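Local coordinates for protein CD180 antigen (PDB 3T6Q) that may cooperate with MD-1 and TLR4 in the innate response of B cells to bacterial lipopolysaccharide, leading to NF-kappa-B activation, at residues N503-S508 / I526-A531; G188-G193 / G210-L215; N43-I48 / L62-C67; T288-L293 / L306-N311. One frame throughout, in Å; residues are numbered along the deposited sequence. Where two conformers were deposited one is given.

Contact 1. Residues N503-S508 / I526-A531; sequences NHVDLS and IYLNLA
Strands 504-506 and 527-529, from the eighteenth and nineteenth leucine-rich repeats, run side by side on the concave face of the solenoid, almost exactly parallel, with axes 4.8 Å apart. Four backbone hydrogen bonds alternate between them, passing from Tyr527 N to Asn503 O, Val505 N to Tyr527 O, Asn529 N to Val505 O and Leu507 N to Asn529 O, all between 2.8 and 2.9 Å.

The two faces of the pair differ sharply. On the one carrying His504, Tyr527, Asp506 and Asn529, the imidazole and the phenol form an offset stack, centroids 4.8 Å apart and planes inclined by 30°. Tyr527 CD2 sits over one face of the imidazole near its rim, 3.4 Å from His504 CE1. Both rings leave their strands with CG opposite the backbone N (chi1 175° for His504), which lays them alongside each other.

Farther along, Asp506 OD1 takes Ser508 OG at 2.6 Å on its syn lone pair and also accepts from Ser508 N, closing an Asx turn; Asn529 OD1 closes a second Asx turn by accepting from Ala531 N alone. The other face is apolar: Leu528 CD1 lies 4.1 Å from Leu507 CD1, while Val505 CG2 meets Ile526 CD1.

Glu580 receives the Tyr527 hydroxyl. Strand 480-482 lies beside 504-506, with Ile480 and Val482 touched by His504 and Asp506, and strand 551-553 continues the series beyond 527-529, where Thr551 meets Tyr527 and Asn553 meets Asn529.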
loop_
_atom_site.group_PDB
_atom_site.type_symbol
_atom_site.label_atom_id
_atom_site.label_comp_id
_atom_site.label_asym_id
_atom_site.label_seq_id
_atom_site.Cartn_x
_atom_site.Cartn_y
_atom_site.Cartn_z
ATOM N N ASN A 503 53.481 2.699 -15.539
ATOM C CA ASN A 503 52.549 3.276 -16.507
ATOM C C ASN A 503 51.379 4.040 -15.857
ATOM O O ASN A 503 50.541 4.563 -16.557
ATOM C CB ASN A 503 52.057 2.197 -17.527
ATOM C CG ASN A 503 51.353 1.007 -16.854
ATOM O OD1 ASN A 503 51.560 -0.180 -17.222
ATOM N ND2 ASN A 503 50.523 1.296 -15.903
ATOM N N HIS A 504 51.331 4.098 -14.519
ATOM C CA HIS A 504 50.282 4.864 -13.839
ATOM C C HIS A 504 50.885 5.449 -12.576
ATOM O O HIS A 504 51.235 4.714 -11.629
ATOM C CB HIS A 504 49.080 3.940 -13.555
ATOM C CG HIS A 504 47.964 4.573 -12.750
ATOM N ND1 HIS A 504 46.723 4.712 -13.235
ATOM C CD2 HIS A 504 47.937 5.106 -11.449
ATOM C CE1 HIS A 504 45.933 5.308 -12.316
ATOM N NE2 HIS A 504 46.671 5.542 -11.223
ATOM N N VAL A 505 51.044 6.778 -12.565
ATOM C CA VAL A 505 51.745 7.450 -11.465
ATOM C C VAL A 505 50.834 8.516 -10.948
ATOM O O VAL A 505 50.508 9.462 -11.679
ATOM C CB VAL A 505 53.094 8.035 -11.918
ATOM C CG1 VAL A 505 53.821 8.633 -10.708
ATOM C CG2 VAL A 505 53.934 6.899 -12.564
ATOM N N ASP A 506 50.338 8.311 -9.721
ATOM C CA ASP A 506 49.455 9.289 -9.107
ATOM C C ASP A 506 50.280 10.099 -8.074
ATOM O O ASP A 506 50.734 9.557 -7.041
ATOM C CB ASP A 506 48.297 8.522 -8.461
ATOM C CG ASP A 506 47.253 9.420 -7.867
ATOM O OD1 ASP A 506 47.444 10.647 -7.714
ATOM O OD2 ASP A 506 46.205 8.876 -7.553
ATOM N N LEU A 507 50.514 11.384 -8.395
ATOM C CA LEU A 507 51.226 12.265 -7.512
ATOM C C LEU A 507 50.301 13.380 -7.052
ATOM O O LEU A 507 50.789 14.427 -6.675
ATOM C CB LEU A 507 52.454 12.909 -8.209
ATOM C CG LEU A 507 53.476 11.913 -8.783
ATOM C CD1 LEU A 507 54.532 12.599 -9.668
ATOM C CD2 LEU A 507 54.181 11.145 -7.696
ATOM N N SER A 508 48.986 13.142 -7.066
ATOM C CA SER A 508 48.048 14.215 -6.803
ATOM C C SER A 508 48.033 14.601 -5.304
ATOM O O SER A 508 48.509 13.838 -4.467
ATOM C CB SER A 508 46.650 13.808 -7.252
ATOM O OG SER A 508 46.177 12.637 -6.588
ATOM N N ILE A 526 52.523 6.866 -20.149
ATOM C CA ILE A 526 51.955 6.691 -18.796
ATOM C C ILE A 526 50.664 7.496 -18.555
ATOM O O ILE A 526 50.306 8.424 -19.302
ATOM C CB ILE A 526 52.993 6.952 -17.670
ATOM C CG1 ILE A 526 53.142 8.465 -17.336
ATOM C CG2 ILE A 526 54.336 6.306 -18.020
ATOM C CD1 ILE A 526 54.022 8.757 -16.121
ATOM N N TYR A 527 49.957 7.119 -17.493
ATOM C CA TYR A 527 48.939 7.999 -16.912
ATOM C C TYR A 527 49.616 8.725 -15.736
ATOM O O TYR A 527 50.232 8.082 -14.878
ATOM C CB TYR A 527 47.736 7.203 -16.435
ATOM C CG TYR A 527 46.764 8.043 -15.618
ATOM C CD1 TYR A 527 45.796 8.815 -16.241
ATOM C CD2 TYR A 527 46.829 8.048 -14.211
ATOM C CE1 TYR A 527 44.886 9.566 -15.493
ATOM C CE2 TYR A 527 45.949 8.807 -13.457
ATOM C CZ TYR A 527 44.980 9.550 -14.098
ATOM O OH TYR A 527 44.129 10.309 -13.346
ATOM N N LEU A 528 49.528 10.058 -15.734
ATOM C CA LEU A 528 50.277 10.886 -14.777
ATOM C C LEU A 528 49.287 11.846 -14.146
ATOM O O LEU A 528 48.796 12.751 -14.812
ATOM C CB LEU A 528 51.363 11.677 -15.456
ATOM C CG LEU A 528 52.090 12.719 -14.565
ATOM C CD1 LEU A 528 52.745 12.086 -13.348
ATOM C CD2 LEU A 528 53.141 13.452 -15.394
ATOM N N ASN A 529 48.959 11.612 -12.884
ATOM C CA ASN A 529 48.022 12.493 -12.194
ATOM C C ASN A 529 48.797 13.493 -11.357
ATOM O O ASN A 529 49.436 13.112 -10.381
ATOM C CB ASN A 529 47.077 11.661 -11.294
ATOM C CG ASN A 529 45.928 12.479 -10.744
ATOM O OD1 ASN A 529 45.855 13.683 -10.948
ATOM N ND2 ASN A 529 45.023 11.816 -10.020
ATOM N N LEU A 530 48.767 14.766 -11.777
ATOM C CA LEU A 530 49.388 15.860 -11.037
ATOM C C LEU A 530 48.330 16.786 -10.405
ATOM O O LEU A 530 48.638 17.937 -10.089
ATOM C CB LEU A 530 50.348 16.672 -11.934
ATOM C CG LEU A 530 51.656 15.876 -12.188
ATOM C CD1 LEU A 530 52.496 16.446 -13.324
ATOM C CD2 LEU A 530 52.484 15.796 -10.929
ATOM N N ALA A 531 47.091 16.314 -10.232
ATOM C CA ALA A 531 46.024 17.183 -9.738
ATOM C C ALA A 531 46.381 17.722 -8.364
ATOM O O ALA A 531 47.053 17.026 -7.579
ATOM C CB ALA A 531 44.676 16.429 -9.660
#

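Contact 2. Residues G188-G193 / G210-L215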
loop_
_atom_site.group_PDB
_atom_site.type_symbol
_atom_site.label_atom_id
_atom_site.label_comp_id
_atom_site.label_asym_id
_atom_site.label_seq_id
_atom_site.Cartn_x
_atom_site.Cartn_y
_atom_site.Cartn_z
ATOM N N GLY A 188 11.470 -9.818 3.443
ATOM C CA GLY A 188 10.443 -8.940 4.005
ATOM C C GLY A 188 9.036 -9.455 3.731
ATOM O O GLY A 188 8.094 -8.678 3.690
ATOM N N ASN A 189 8.892 -10.767 3.499
ATOM C CA ASN A 189 7.576 -11.397 3.495
ATOM C C ASN A 189 7.566 -12.460 4.596
ATOM O O ASN A 189 8.412 -13.357 4.620
ATOM C CB ASN A 189 7.320 -12.106 2.145
ATOM C CG ASN A 189 7.067 -11.113 1.004
ATOM O OD1 ASN A 189 5.922 -10.728 0.758
ATOM N ND2 ASN A 189 8.122 -10.651 0.365
ATOM N N ASP A 190 6.579 -12.414 5.459
ATOM C CA ASP A 190 6.572 -13.346 6.564
ATOM C C ASP A 190 5.894 -14.660 6.149
ATOM O O ASP A 190 4.675 -14.804 6.220
ATOM C CB ASP A 190 5.931 -12.737 7.809
ATOM C CG ASP A 190 6.153 -13.599 9.051
ATOM O OD1 ASP A 190 7.202 -14.320 9.138
ATOM O OD2 ASP A 190 5.271 -13.548 9.920
ATOM N N ILE A 191 6.714 -15.612 5.709
ATOM C CA ILE A 191 6.209 -16.891 5.245
ATOM C C ILE A 191 5.874 -17.748 6.456
ATOM O O ILE A 191 6.738 -18.061 7.247
ATOM C CB ILE A 191 7.212 -17.643 4.335
ATOM C CG1 ILE A 191 7.740 -16.722 3.238
ATOM C CG2 ILE A 191 6.572 -18.899 3.736
ATOM C CD1 ILE A 191 6.763 -16.418 2.123
ATOM N N ALA A 192 4.590 -18.069 6.605
ATOM C CA ALA A 192 4.119 -18.922 7.696
ATOM C C ALA A 192 3.874 -20.369 7.287
ATOM O O ALA A 192 3.815 -21.222 8.148
ATOM C CB ALA A 192 2.881 -18.331 8.372
ATOM N N GLY A 193 3.795 -20.668 5.991
ATOM C CA GLY A 193 3.638 -22.073 5.570
ATOM C C GLY A 193 4.055 -22.263 4.138
ATOM O O GLY A 193 3.982 -21.342 3.334
ATOM N N GLY A 210 14.835 -13.126 3.553
ATOM C CA GLY A 210 15.331 -12.197 4.566
ATOM C C GLY A 210 14.310 -11.738 5.601
ATOM O O GLY A 210 13.169 -11.345 5.261
ATOM N N GLY A 211 14.707 -11.796 6.876
ATOM C CA GLY A 211 13.838 -11.346 7.951
ATOM C C GLY A 211 12.778 -12.323 8.407
ATOM O O GLY A 211 11.994 -11.989 9.314
ATOM N N THR A 212 12.690 -13.508 7.790
ATOM C CA THR A 212 11.521 -14.397 8.085
ATOM C C THR A 212 11.606 -14.840 9.582
ATOM O O THR A 212 12.702 -15.007 10.170
ATOM C CB THR A 212 11.309 -15.604 7.071
ATOM O OG1 THR A 212 9.877 -15.901 6.841
ATOM C CG2 THR A 212 11.989 -16.840 7.608
ATOM N N GLN A 213 10.445 -14.997 10.180
ATOM C CA GLN A 213 10.320 -15.243 11.611
ATOM C C GLN A 213 10.268 -16.743 11.928
ATOM O O GLN A 213 10.256 -17.125 13.111
ATOM C CB GLN A 213 9.080 -14.502 12.177
ATOM C CG GLN A 213 9.127 -12.973 12.004
ATOM C CD GLN A 213 10.293 -12.310 12.750
ATOM O OE1 GLN A 213 10.310 -12.270 13.990
ATOM N NE2 GLN A 213 11.275 -11.777 11.996
ATOM N N ASN A 214 10.260 -17.592 10.892
ATOM C CA ASN A 214 10.136 -19.037 11.128
ATOM C C ASN A 214 11.035 -19.896 10.241
ATOM O O ASN A 214 10.584 -20.471 9.247
ATOM C CB ASN A 214 8.664 -19.510 11.114
ATOM C CG ASN A 214 8.455 -20.828 11.886
ATOM O OD1 ASN A 214 9.354 -21.693 11.959
ATOM N ND2 ASN A 214 7.256 -20.992 12.459
ATOM N N LEU A 215 12.318 -19.967 10.635
ATOM C CA LEU A 215 13.313 -20.683 9.876
ATOM C C LEU A 215 12.927 -22.174 9.700
ATOM O O LEU A 215 13.132 -22.734 8.642
ATOM C CB LEU A 215 14.678 -20.575 10.560
ATOM C CG LEU A 215 15.463 -19.265 10.393
ATOM C CD1 LEU A 215 16.776 -19.321 11.182
ATOM C CD2 LEU A 215 15.742 -19.020 8.912
#
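Gly210 opens the second segment by offering its carbonyl to Gly188 N, a bond of 2.9 Å that is nearly straight at 169°. It joins two loops of neighbouring leucine-rich repeat turns, each just past its concave-face strand, 182-185 for one and 203-208 for the other. Segments of this kind carry the solenoid away from its strands, and here they meet without regular secondary structure, their touching parts running 49° apart.

Gly211 follows with a positive phi, a backbone shape that favours glycine; Gly188, in the other loop, has a similar one. Thr212 then brings its hydroxyl alongside the first loop. Its OG1 accepts a weak, bent hydrogen bond from Ile191 N at 3.4 Å, and the same oxygen lies 4.1 Å from Ile191 CB. Both Thr212 and Ile191 also pack on Ile218 of helix 215-221, so the helix covers the apolar flank of this meeting.

The Gln213 side chain folds back at chi2, and its NE2 donates to Gly211 O at 2.8 Å, the carbonyl oxygen lying close to the amide plane. Its backbone N gives a second weak bond across the contact, 3.5 Å to Asp190 OD1. The carboxylate reaches it because CG of Asp190 stands opposite the backbone N (chi1 -169°), and it crosses the glutamine side chain at about a right angle. Asp190 also packs against His166 of the second subunit, another copy of this protein. Asn214, at the N-cap position, ends the loop before the helix, its OD1 accepting a weak hydrogen bond from Val217 N.

Contact 3. Residues N43-I48 / L62-C67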
loop_
_atom_site.group_PDB
_atom_site.type_symbol
_atom_site.label_atom_id
_atom_site.label_comp_id
_atom_site.label_asym_id
_atom_site.label_seq_id
_atom_site.Cartn_x
_atom_site.Cartn_y
_atom_site.Cartn_z
ATOM N N ASN A 43 8.956 13.998 -11.958
ATOM C CA ASN A 43 8.211 15.009 -12.692
ATOM C C ASN A 43 6.735 14.814 -12.416
ATOM O O ASN A 43 6.374 14.234 -11.358
ATOM C CB ASN A 43 8.595 14.997 -14.183
ATOM C CG ASN A 43 9.991 15.535 -14.407
ATOM O OD1 ASN A 43 10.909 14.806 -14.848
ATOM N ND2 ASN A 43 10.197 16.793 -14.052
ATOM N N VAL A 44 5.872 15.314 -13.297
ATOM C CA VAL A 44 4.431 15.358 -12.991
ATOM C C VAL A 44 3.592 14.974 -14.204
ATOM O O VAL A 44 3.272 15.845 -15.036
ATOM C CB VAL A 44 3.970 16.748 -12.490
ATOM C CG1 VAL A 44 2.523 16.666 -12.016
ATOM C CG2 VAL A 44 4.875 17.264 -11.366
ATOM N N LEU A 45 3.187 13.700 -14.257
ATOM C CA LEU A 45 2.485 13.113 -15.405
ATOM C C LEU A 45 1.215 12.365 -14.995
ATOM O O LEU A 45 1.181 11.139 -14.997
ATOM C CB LEU A 45 3.439 12.169 -16.169
ATOM C CG LEU A 45 4.741 12.789 -16.664
ATOM C CD1 LEU A 45 5.608 11.624 -17.117
ATOM C CD2 LEU A 45 4.571 13.797 -17.808
ATOM N N PRO A 46 0.134 13.106 -14.653
ATOM C CA PRO A 46 -1.009 12.456 -14.012
ATOM C C PRO A 46 -1.589 11.344 -14.883
ATOM O O PRO A 46 -2.010 10.304 -14.362
ATOM C CB PRO A 46 -1.999 13.640 -13.814
ATOM C CG PRO A 46 -1.103 14.797 -13.628
ATOM C CD PRO A 46 0.024 14.577 -14.609
ATOM N N THR A 47 -1.570 11.520 -16.208
ATOM C CA THR A 47 -1.950 10.402 -17.095
ATOM C C THR A 47 -0.880 10.318 -18.165
ATOM O O THR A 47 -0.330 11.333 -18.550
ATOM C CB THR A 47 -3.305 10.629 -17.814
ATOM O OG1 THR A 47 -3.166 11.736 -18.700
ATOM C CG2 THR A 47 -4.467 10.922 -16.833
ATOM N N ILE A 48 -0.558 9.108 -18.600
ATOM C CA ILE A 48 0.298 8.930 -19.761
ATOM C C ILE A 48 -0.551 8.103 -20.735
ATOM O O ILE A 48 -1.454 7.303 -20.331
ATOM C CB ILE A 48 1.693 8.305 -19.416
ATOM C CG1 ILE A 48 1.526 6.925 -18.702
ATOM C CG2 ILE A 48 2.471 9.273 -18.523
ATOM C CD1 ILE A 48 2.868 6.236 -18.362
ATOM N N LEU A 62 13.908 3.977 -19.913
ATOM C CA LEU A 62 13.012 5.077 -19.549
ATOM C C LEU A 62 12.654 4.968 -18.051
ATOM O O LEU A 62 12.062 4.002 -17.630
ATOM C CB LEU A 62 11.727 4.989 -20.407
ATOM C CG LEU A 62 10.581 5.990 -20.114
ATOM C CD1 LEU A 62 11.101 7.392 -20.267
ATOM C CD2 LEU A 62 9.388 5.694 -21.009
ATOM N N ASP A 63 13.012 5.974 -17.275
ATOM C CA ASP A 63 12.728 5.968 -15.843
ATOM C C ASP A 63 11.672 7.053 -15.500
ATOM O O ASP A 63 11.944 8.268 -15.570
ATOM C CB ASP A 63 14.041 6.227 -15.107
ATOM C CG ASP A 63 13.929 6.116 -13.555
ATOM O OD1 ASP A 63 12.832 5.879 -12.999
ATOM O OD2 ASP A 63 14.984 6.276 -12.913
ATOM N N LEU A 64 10.498 6.579 -15.109
ATOM C CA LEU A 64 9.360 7.403 -14.697
ATOM C C LEU A 64 9.081 7.274 -13.143
ATOM O O LEU A 64 7.956 7.440 -12.684
ATOM C CB LEU A 64 8.149 6.958 -15.509
ATOM C CG LEU A 64 8.303 7.121 -17.046
ATOM C CD1 LEU A 64 7.225 6.327 -17.767
ATOM C CD2 LEU A 64 8.304 8.572 -17.459
ATOM N N THR A 65 10.125 6.985 -12.377
ATOM C CA THR A 65 10.040 6.882 -10.906
ATOM C C THR A 65 9.352 8.099 -10.300
ATOM O O THR A 65 9.727 9.236 -10.595
ATOM C CB THR A 65 11.446 6.776 -10.286
ATOM O OG1 THR A 65 12.011 5.518 -10.631
ATOM C CG2 THR A 65 11.403 6.930 -8.728
ATOM N N ARG A 66 8.322 7.852 -9.495
ATOM C CA ARG A 66 7.644 8.897 -8.743
ATOM C C ARG A 66 7.292 10.142 -9.619
ATOM O O ARG A 66 7.712 11.285 -9.321
ATOM C CB ARG A 66 8.395 9.282 -7.456
ATOM C CG ARG A 66 7.538 10.197 -6.546
ATOM C CD ARG A 66 7.920 10.283 -5.083
ATOM N NE ARG A 66 7.661 9.018 -4.405
ATOM C CZ ARG A 66 6.567 8.724 -3.717
ATOM N NH1 ARG A 66 6.465 7.542 -3.180
ATOM N NH2 ARG A 66 5.572 9.593 -3.596
ATOM N N CYS A 67 6.541 9.893 -10.691
ATOM C CA CYS A 67 6.080 10.964 -11.601
ATOM C C CYS A 67 4.605 11.312 -11.396
ATOM O O CYS A 67 3.993 11.945 -12.256
ATOM C CB CYS A 67 6.318 10.567 -13.078
ATOM S SG CYS A 67 8.033 10.921 -13.500
HETATM O O HOH W 1 7.081 13.902 -8.702
#
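The backbones of Asn43-Ile48 and Leu62-Cys67 draw together where Asn43 and Cys67 face each other, their CA atoms 4.7 Å apart. Leu45 N donates to Cys67 O over 2.8 Å, almost straight at 168°, and Cys67 CA approaches Asn43 O at 3.3 Å in a CA-H...O contact. A water sits between the two turns, 2.8 Å from Asn43 O and 2.8 Å from Arg66 O.

Among side chains, the Cys67 thiol does polar work: with SG turned opposite its own carbonyl carbon (chi1 -82°), the sulfur accepts from Asn43 N at 3.6 Å. Leu45 CD1 meets Leu64 CD2 at 4.1 Å, the side chains crossing at about a right angle, and the same Leu45 methyl touches Cys67 CB. Ile48 CD1 lies near Leu64 CD1.

Asn91 of the following repeat accepts from Cys67 N and donates to Leu64 O. Outside the contact, Asp63 OD2 is held by a basic side chain from the chain of another protein. The hallmark of the family is the LxxLxLxxN/C consensus; Cys67 stands at its final position, where cysteine can replace asparagine, and its sulfur accepts from the backbone of the preceding turn, joining the first and second repeats.

Contact 4. Residues T288-L293 / L306-N311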
loop_
_atom_site.group_PDB
_atom_site.type_symbol
_atom_site.label_atom_id
_atom_site.label_comp_id
_atom_site.label_asym_id
_atom_site.label_seq_id
_atom_site.Cartn_x
_atom_site.Cartn_y
_atom_site.Cartn_z
ATOM N N THR A 288 26.326 -12.622 14.412
ATOM C CA THR A 288 25.419 -13.588 15.031
ATOM C C THR A 288 25.663 -13.734 16.530
ATOM O O THR A 288 25.221 -14.732 17.153
ATOM C CB THR A 288 25.514 -14.994 14.360
ATOM O OG1 THR A 288 26.900 -15.411 14.258
ATOM C CG2 THR A 288 24.795 -14.962 12.958
ATOM N N HIS A 289 26.325 -12.736 17.124
ATOM C CA HIS A 289 26.661 -12.714 18.591
ATOM C C HIS A 289 27.551 -13.849 19.048
ATOM O O HIS A 289 27.500 -14.262 20.203
ATOM C CB HIS A 289 25.391 -12.665 19.422
ATOM C CG HIS A 289 24.470 -11.550 19.018
ATOM N ND1 HIS A 289 24.509 -10.330 19.602
ATOM C CD2 HIS A 289 23.523 -11.466 17.982
ATOM C CE1 HIS A 289 23.602 -9.521 19.007
ATOM N NE2 HIS A 289 22.994 -10.223 18.025
ATOM N N LEU A 290 28.357 -14.397 18.145
ATOM C CA LEU A 290 29.326 -15.448 18.521
ATOM C C LEU A 290 30.501 -14.913 19.334
ATOM O O LEU A 290 31.143 -13.921 18.927
ATOM C CB LEU A 290 29.881 -16.152 17.258
ATOM C CG LEU A 290 28.920 -16.950 16.362
ATOM C CD1 LEU A 290 29.568 -17.384 15.012
ATOM C CD2 LEU A 290 28.429 -18.154 17.144
ATOM N N SER A 291 30.797 -15.567 20.457
ATOM C CA SER A 291 31.979 -15.214 21.268
ATOM C C SER A 291 33.034 -16.318 21.161
ATOM O O SER A 291 34.199 -16.125 21.522
ATOM C CB SER A 291 31.586 -15.013 22.733
ATOM O OG SER A 291 30.955 -16.184 23.212
ATOM N N GLU A 292 32.613 -17.493 20.679
ATOM C CA GLU A 292 33.525 -18.640 20.498
ATOM C C GLU A 292 32.748 -19.750 19.774
ATOM O O GLU A 292 31.509 -19.738 19.774
ATOM C CB GLU A 292 34.075 -19.197 21.854
ATOM C CG GLU A 292 33.057 -19.879 22.772
ATOM C CD GLU A 292 33.702 -20.421 24.046
ATOM O OE1 GLU A 292 33.880 -21.645 24.161
ATOM O OE2 GLU A 292 34.067 -19.627 24.927
ATOM N N LEU A 293 33.490 -20.702 19.218
ATOM C CA LEU A 293 32.916 -21.906 18.622
ATOM C C LEU A 293 33.551 -23.108 19.314
ATOM O O LEU A 293 34.738 -23.114 19.581
ATOM C CB LEU A 293 33.158 -21.954 17.101
ATOM C CG LEU A 293 32.498 -20.885 16.206
ATOM C CD1 LEU A 293 32.969 -21.027 14.797
ATOM C CD2 LEU A 293 30.966 -21.011 16.214
ATOM N N LEU A 306 33.937 -19.380 4.817
ATOM C CA LEU A 306 33.288 -19.106 6.080
ATOM C C LEU A 306 33.406 -17.607 6.416
ATOM O O LEU A 306 34.492 -17.021 6.329
ATOM C CB LEU A 306 33.920 -19.951 7.214
ATOM C CG LEU A 306 33.363 -19.794 8.638
ATOM C CD1 LEU A 306 31.870 -20.178 8.741
ATOM C CD2 LEU A 306 34.215 -20.587 9.649
ATOM N N VAL A 307 32.285 -17.001 6.797
ATOM C CA VAL A 307 32.320 -15.616 7.178
ATOM C C VAL A 307 31.910 -15.527 8.649
ATOM O O VAL A 307 30.785 -15.919 9.004
ATOM C CB VAL A 307 31.355 -14.772 6.339
ATOM C CG1 VAL A 307 31.391 -13.289 6.820
ATOM C CG2 VAL A 307 31.709 -14.844 4.838
ATOM N N LEU A 308 32.800 -15.019 9.492
ATOM C CA LEU A 308 32.505 -14.865 10.966
ATOM C C LEU A 308 32.674 -13.403 11.384
ATOM O O LEU A 308 32.954 -13.085 12.542
ATOM C CB LEU A 308 33.492 -15.709 11.770
ATOM C CG LEU A 308 33.459 -17.245 11.528
ATOM C CD1 LEU A 308 34.560 -17.966 12.305
ATOM C CD2 LEU A 308 32.105 -17.799 11.873
ATOM N N SER A 309 32.548 -12.526 10.405
ATOM C CA SER A 309 32.675 -11.072 10.640
ATOM C C SER A 309 31.643 -10.553 11.629
ATOM O O SER A 309 30.531 -11.114 11.749
ATOM C CB SER A 309 32.502 -10.374 9.301
ATOM O OG SER A 309 33.540 -10.800 8.424
ATOM N N ALA A 310 32.018 -9.465 12.310
ATOM C CA ALA A 310 31.116 -8.666 13.128
ATOM C C ALA A 310 30.592 -9.434 14.344
ATOM O O ALA A 310 29.516 -9.148 14.847
ATOM C CB ALA A 310 29.982 -8.047 12.284
ATOM N N ASN A 311 31.370 -10.412 14.792
ATOM C CA ASN A 311 31.064 -11.184 15.988
ATOM C C ASN A 311 31.895 -10.654 17.156
ATOM O O ASN A 311 32.430 -9.537 17.044
ATOM C CB ASN A 311 31.295 -12.650 15.661
ATOM C CG ASN A 311 30.098 -13.203 14.908
ATOM O OD1 ASN A 311 28.978 -12.996 15.341
ATOM N ND2 ASN A 311 30.318 -13.735 13.712
HETATM O O HOH W 2 27.526 -10.050 16.728
#
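Asn311 turns its amide toward Thr288-Leu290 through a chi1 of -80°, which sets CG opposite its own carbonyl carbon, while chi2 of -49° swings OD1 to the neighbouring backbone. The Leu290 side chain lies alongside the amide, CB 3.8 Å from Asn311 CG.

The oxygen is gripped twice. Thr288 N donates at 2.8 Å to Asn311 OD1, tilted 20° from the carbonyl plane, and Leu290 N approaches the same OD1 at 3.2 Å from well above that plane. His289 N, between them in sequence, is turned instead to a water that also donates to Ala310 O. On the other side of the amide, ND2 donates to Leu285 O and, weakly, to Leu308 O, so both ends of the group are engaged. Leu285 O also receives the Thr288 hydroxyl.

Beside the amide, Leu290 CD1 meets Leu308 CD2 at 4.1 Å, and Leu293 CD1 comes to 4.3 Å from Leu308 CD1. Such a buried asparagine, bonding to the backbone of its own and the preceding turn, is the asparagine of the leucine-rich repeat consensus. With donors on its oxygen and acceptors at its nitrogen, the amide has its orientation fixed, and a polar group in the interior is satisfied by backbone N-H and carbonyl groups of the ninth and tenth repeats.

From the N terminus the contacts follow one another as 3, 2, 4 and 1, each complete before the next begins, so none nests within or crosses another. Each closes a loop with 12 to 17 residues between its segments, so that facing residues are about one repeat apart. Contact 3 joins the first two repeats; contact 2 ties the seventh to the turn after it; contact 4 links repeats nine and ten; contact 1 binds eighteen to nineteen near the C-terminal end. Contacts 2 and 4 are nearest neighbours, centres about 23 Å apart, whereas contacts 1 and 2 have centres about 52 Å apart on opposite sides of the chain's centre, across the horseshoe.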